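Side-chain contacts in surface protein R28 (PDB 6S5Z), which is a cell-wall-anchored surface protein of Streptococcus pyogenes, represented here by an immunoglobulin-like Rib domain of a type implicated in infection: residues Leu24-Ser29 and Gly60-His65; Val64-Pro67 and Val71-Val74. All blocks are in the same frame, centred on the assembly; numbering follows the deposited sequence. Where two conformers were deposited one is given.

Contact 1: Leu24-Ser29 and Gly60-His65; sequences LDAKDS and GIVEVH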
loop_
_atom_site.group_PDB
_atom_site.type_symbol
_atom_site.label_atom_id
_atom_site.label_comp_id
_atom_site.label_asym_id
_atom_site.label_seq_id
_atom_site.Cartn_x
_atom_site.Cartn_y
_atom_site.Cartn_z
ATOM N N LEU A 24 2.734 -5.236 -9.388
ATOM C CA LEU A 24 2.022 -4.645 -8.260
ATOM C C LEU A 24 2.589 -3.264 -7.999
ATOM O O LEU A 24 3.719 -3.133 -7.513
ATOM C CB LEU A 24 2.157 -5.511 -7.006
ATOM C CG LEU A 24 1.602 -6.928 -7.025
ATOM C CD1 LEU A 24 2.014 -7.594 -5.722
ATOM C CD2 LEU A 24 0.072 -6.903 -7.176
ATOM N N ASP A 25 1.823 -2.237 -8.358
ATOM C CA ASP A 25 2.086 -0.885 -7.896
ATOM C C ASP A 25 1.534 -0.758 -6.487
ATOM O O ASP A 25 0.387 -1.134 -6.229
ATOM C CB ASP A 25 1.430 0.134 -8.830
ATOM C CG ASP A 25 1.892 1.567 -8.579
ATOM O OD1 ASP A 25 2.051 1.980 -7.413
ATOM O OD2 ASP A 25 2.081 2.296 -9.568
ATOM N N ALA A 26 2.345 -0.224 -5.572
ATOM C CA ALA A 26 1.906 -0.159 -4.184
ATOM C C ALA A 26 0.660 0.713 -4.019
ATOM O O ALA A 26 -0.223 0.391 -3.218
ATOM C CB ALA A 26 3.029 0.368 -3.295
ATOM N N LYS A 27 0.566 1.816 -4.767
ATOM C CA LYS A 27 -0.583 2.698 -4.618
ATOM C C LYS A 27 -1.882 1.967 -4.908
ATOM O O LYS A 27 -2.948 2.365 -4.412
ATOM C CB LYS A 27 -0.437 3.897 -5.556
ATOM C CG LYS A 27 -1.588 4.869 -5.473
ATOM C CD LYS A 27 -1.294 6.122 -6.260
ATOM C CE LYS A 27 -2.411 7.141 -6.140
ATOM N NZ LYS A 27 -2.037 8.367 -6.907
ATOM N N ASP A 28 -1.826 0.928 -5.739
ATOM C CA ASP A 28 -3.039 0.227 -6.129
ATOM C C ASP A 28 -3.594 -0.636 -5.010
ATOM O O ASP A 28 -4.723 -1.134 -5.137
ATOM C CB ASP A 28 -2.791 -0.631 -7.365
ATOM C CG ASP A 28 -2.673 0.187 -8.631
ATOM O OD1 ASP A 28 -3.240 1.301 -8.693
ATOM O OD2 ASP A 28 -2.038 -0.297 -9.582
ATOM N N SER A 29 -2.828 -0.834 -3.940
ATOM C CA SER A 29 -3.267 -1.585 -2.775
ATOM C C SER A 29 -3.815 -0.693 -1.671
ATOM O O SER A 29 -4.080 -1.182 -0.564
ATOM C CB SER A 29 -2.116 -2.449 -2.235
ATOM O OG SER A 29 -1.936 -3.591 -3.057
ATOM N N GLY A 60 1.559 -7.961 2.312
ATOM C CA GLY A 60 2.550 -6.959 1.980
ATOM C C GLY A 60 2.312 -5.746 2.850
ATOM O O GLY A 60 1.326 -5.669 3.586
ATOM N N ILE A 61 3.242 -4.800 2.772
ATOM C CA ILE A 61 3.143 -3.547 3.512
ATOM C C ILE A 61 3.399 -2.392 2.559
ATOM O O ILE A 61 4.421 -2.366 1.859
ATOM C CB ILE A 61 4.113 -3.513 4.701
ATOM C CG1 ILE A 61 3.819 -4.702 5.630
ATOM C CG2 ILE A 61 3.980 -2.198 5.452
ATOM C CD1 ILE A 61 4.868 -4.926 6.680
ATOM N N VAL A 62 2.455 -1.460 2.507
ATOM C CA VAL A 62 2.590 -0.240 1.732
ATOM C C VAL A 62 3.061 0.862 2.664
ATOM O O VAL A 62 2.516 1.029 3.767
ATOM C CB VAL A 62 1.260 0.137 1.065
ATOM C CG1 VAL A 62 1.374 1.495 0.333
ATOM C CG2 VAL A 62 0.820 -0.959 0.115
ATOM N N GLU A 63 4.090 1.593 2.242
ATOM C CA GLU A 63 4.463 2.837 2.891
ATOM C C GLU A 63 3.789 3.996 2.171
ATOM O O GLU A 63 3.956 4.157 0.955
ATOM C CB GLU A 63 5.972 3.046 2.873
ATOM C CG GLU A 63 6.742 1.959 3.551
ATOM C CD GLU A 63 8.246 2.214 3.466
ATOM O OE1 GLU A 63 8.672 3.145 2.739
ATOM O OE2 GLU A 63 8.993 1.479 4.134
ATOM N N VAL A 64 3.052 4.808 2.918
ATOM C CA VAL A 64 2.439 6.024 2.389
ATOM C C VAL A 64 3.283 7.203 2.861
ATOM O O VAL A 64 3.364 7.472 4.063
ATOM C CB VAL A 64 0.974 6.164 2.833
ATOM C CG1 VAL A 64 0.334 7.392 2.199
ATOM C CG2 VAL A 64 0.217 4.961 2.408
ATOM N N HIS A 65 3.941 7.893 1.929
ATOM C CA HIS A 65 4.857 8.987 2.256
ATOM C C HIS A 65 4.119 10.306 2.064
ATOM O O HIS A 65 3.802 10.681 0.937
ATOM C CB HIS A 65 6.105 8.942 1.371
ATOM C CG HIS A 65 7.041 7.818 1.692
ATOM N ND1 HIS A 65 8.219 8.004 2.382
ATOM C CD2 HIS A 65 6.957 6.491 1.440
ATOM C CE1 HIS A 65 8.827 6.840 2.534
ATOM N NE2 HIS A 65 8.084 5.906 1.966
#
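Val62 pushes both of its methyl groups against the short 3-10 turn formed by Ala26-Ser29. With CG1 anti to the backbone N (chi1 175°), the branch spreads over the turn: CG1 lies 4.1 Å from Ala26 CB, while CG2 reaches Ser29 CB at 4.0 Å. Small residues suit the turn here, since Ala26 and Ser29 let the backbone come close to the strand, with the CA atoms of Ala26 and Val62 6.0 Å apart. Trp44 packs on both Ser29 and Val62.

The two segments share no hydrogen bond. In the conformer given, Asp25 OD1 accepts from Lys27 N at 3.0 Å, which makes an Asx turn at the start of the 3-10 segment. Ala26 O, which Val62 CG2 approaches to 3.7 Å, already accepts from Ser29 N at 3.0 Å. On the strand, His65 NE2 donates to Glu63 OE1 at 2.9 Å, and Glu63 OE2 forms a salt bridge with Lys45; Glu63 points away from the turn.

The join is therefore buried van der Waals packing, methyl on methyl and methyl on a carbonyl oxygen: the turn satisfies part of its own backbone internally and offers small side chains to a branched one, linking a loop to the central sheet of the Rib domain.

Contact 2: Val64-Pro67 and Val71-Val74; sequences VHYP and VDDV. With NA (sodium ion), chain C.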
loop_
_atom_site.group_PDB
_atom_site.type_symbol
_atom_site.label_atom_id
_atom_site.label_comp_id
_atom_site.label_asym_id
_atom_site.label_seq_id
_atom_site.Cartn_x
_atom_site.Cartn_y
_atom_site.Cartn_z
ATOM N N VAL A 64 3.052 4.808 2.918
ATOM C CA VAL A 64 2.439 6.024 2.389
ATOM C C VAL A 64 3.283 7.203 2.861
ATOM O O VAL A 64 3.364 7.472 4.063
ATOM C CB VAL A 64 0.974 6.164 2.833
ATOM C CG1 VAL A 64 0.334 7.392 2.199
ATOM C CG2 VAL A 64 0.217 4.961 2.408
ATOM N N HIS A 65 3.941 7.893 1.929
ATOM C CA HIS A 65 4.857 8.987 2.256
ATOM C C HIS A 65 4.119 10.306 2.064
ATOM O O HIS A 65 3.802 10.681 0.937
ATOM C CB HIS A 65 6.105 8.942 1.371
ATOM C CG HIS A 65 7.041 7.818 1.692
ATOM N ND1 HIS A 65 8.219 8.004 2.382
ATOM C CD2 HIS A 65 6.957 6.491 1.440
ATOM C CE1 HIS A 65 8.827 6.840 2.534
ATOM N NE2 HIS A 65 8.084 5.906 1.966
ATOM N N TYR A 66 3.914 11.031 3.142
ATOM C CA TYR A 66 3.126 12.248 3.096
ATOM C C TYR A 66 4.016 13.442 2.800
ATOM O O TYR A 66 5.241 13.369 2.950
ATOM C CB TYR A 66 2.414 12.455 4.422
ATOM C CG TYR A 66 1.421 11.388 4.742
ATOM C CD1 TYR A 66 0.248 11.283 4.022
ATOM C CD2 TYR A 66 1.642 10.491 5.783
ATOM C CE1 TYR A 66 -0.674 10.318 4.317
ATOM C CE2 TYR A 66 0.715 9.523 6.087
ATOM C CZ TYR A 66 -0.434 9.439 5.345
ATOM O OH TYR A 66 -1.361 8.476 5.638
ATOM N N PRO A 67 3.430 14.560 2.366
ATOM C CA PRO A 67 4.256 15.733 2.032
ATOM C C PRO A 67 5.060 16.296 3.185
ATOM O O PRO A 67 6.092 16.925 2.931
ATOM C CB PRO A 67 3.226 16.762 1.535
ATOM C CG PRO A 67 2.078 15.932 1.058
ATOM C CD PRO A 67 2.012 14.773 2.023
ATOM N N VAL A 71 5.281 9.149 7.501
ATOM C CA VAL A 71 5.029 7.936 6.734
ATOM C C VAL A 71 4.078 7.050 7.517
ATOM O O VAL A 71 4.264 6.831 8.716
ATOM C CB VAL A 71 6.351 7.177 6.439
ATOM C CG1 VAL A 71 6.084 5.929 5.607
ATOM C CG2 VAL A 71 7.352 8.083 5.711
ATOM N N ASP A 72 3.094 6.494 6.824
ATOM C CA ASP A 72 2.198 5.489 7.376
ATOM C C ASP A 72 2.537 4.147 6.747
ATOM O O ASP A 72 2.831 4.077 5.552
ATOM C CB ASP A 72 0.724 5.822 7.088
ATOM C CG ASP A 72 0.026 6.504 8.245
ATOM O OD1 ASP A 72 0.341 6.171 9.410
ATOM O OD2 ASP A 72 -0.887 7.337 7.987
ATOM N N ASP A 73 2.539 3.094 7.564
ATOM C CA ASP A 73 2.650 1.721 7.087
ATOM C C ASP A 73 1.258 1.093 7.043
ATOM O O ASP A 73 0.496 1.197 8.008
ATOM C CB ASP A 73 3.565 0.894 7.991
ATOM C CG ASP A 73 5.018 1.295 7.876
ATOM O OD1 ASP A 73 5.405 1.918 6.863
ATOM O OD2 ASP A 73 5.787 0.983 8.808
ATOM N N VAL A 74 0.934 0.441 5.933
ATOM C CA VAL A 74 -0.388 -0.137 5.732
ATOM C C VAL A 74 -0.235 -1.599 5.336
ATOM O O VAL A 74 0.327 -1.900 4.280
ATOM C CB VAL A 74 -1.190 0.632 4.667
ATOM C CG1 VAL A 74 -2.541 -0.020 4.498
ATOM C CG2 VAL A 74 -1.334 2.101 5.067
HETATM NA NA NA C . -2.504 7.524 9.906
HETATM O O HOH W 1 -0.852 6.396 11.742
HETATM O O HOH W 2 -4.882 7.549 11.052
HETATM O O HOH W 3 -3.160 4.986 9.622
#
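Tyr66 directs its hydroxyl at the carboxylate of Asp72, with ring and carboxylate planes turned 81° against each other. Tyr66 OH donates to Asp72 OD2 over 2.7 Å, meeting that oxygen's anti lone pair, the one away from OD1, and the carboxylate sits at the edge of the ring rather than over a face. The same OD2 binds the sodium ion at 2.5 Å, so one oxygen serves phenol and metal together. Asp72 OD1 accepts from a water that is itself a ligand of the ion at 2.7 Å. Two further waters and the backbone oxygens of Lys6 and Tyr9 complete the site.

In the backbone that carries Asp72, Val64 and Asp72 form an antiparallel hydrogen-bonded pair, Val64 N giving a nearly straight bond (173°) to Asp72 O and Asp72 N returning one to Val64 O. Both side chains leave on the same face, where Val64 CG2 also meets Val74 CG2 at 4.2 Å.

On the other face His65 and Val71, a non-hydrogen-bonded pair, run side by side. Val71 CG1, anti to its own N (chi1 -179°), stands over the centre of the imidazole in a CH-pi contact, 4.2 Å from the ring centroid, while Val71 CG2 approaches His65 ND1 to 3.4 Å. A beta-branched residue suits a strand and presents two methyls to the flat ring.

The carboxylate suits a sodium ion because it supplies negative charge as well as a lone pair. Tyr66 acts as a second-shell residue, holding Asp72 OD2 in position, and the phenol and the ion would together probably stabilise the ionised form of Asp72.

In the fold
From the N terminus the chain passes helix 5-8, beside the sodium site, and strand 16-19 before reaching the turn 24-29. Contact 1 closes a long loop, with 30 residues, including strand 41-44, lying between its segments, and joins this turn to strand 56-65 near the centre of the domain. Contact 2 begins where contact 1 ends, sharing Val64 and His65, and closes the tight hairpin between strands 56-65 and 71-81. The two thus follow one another along the chain, overlapping only in the shared residues. Across the hairpin, Val62 O and Val74 N are probably hydrogen-bonded. Contact 1 ties the 24-29 turn to the hairpin; contact 2, through Asp72 and the ion, ties the hairpin to the N-terminal Lys6-Tyr9 region.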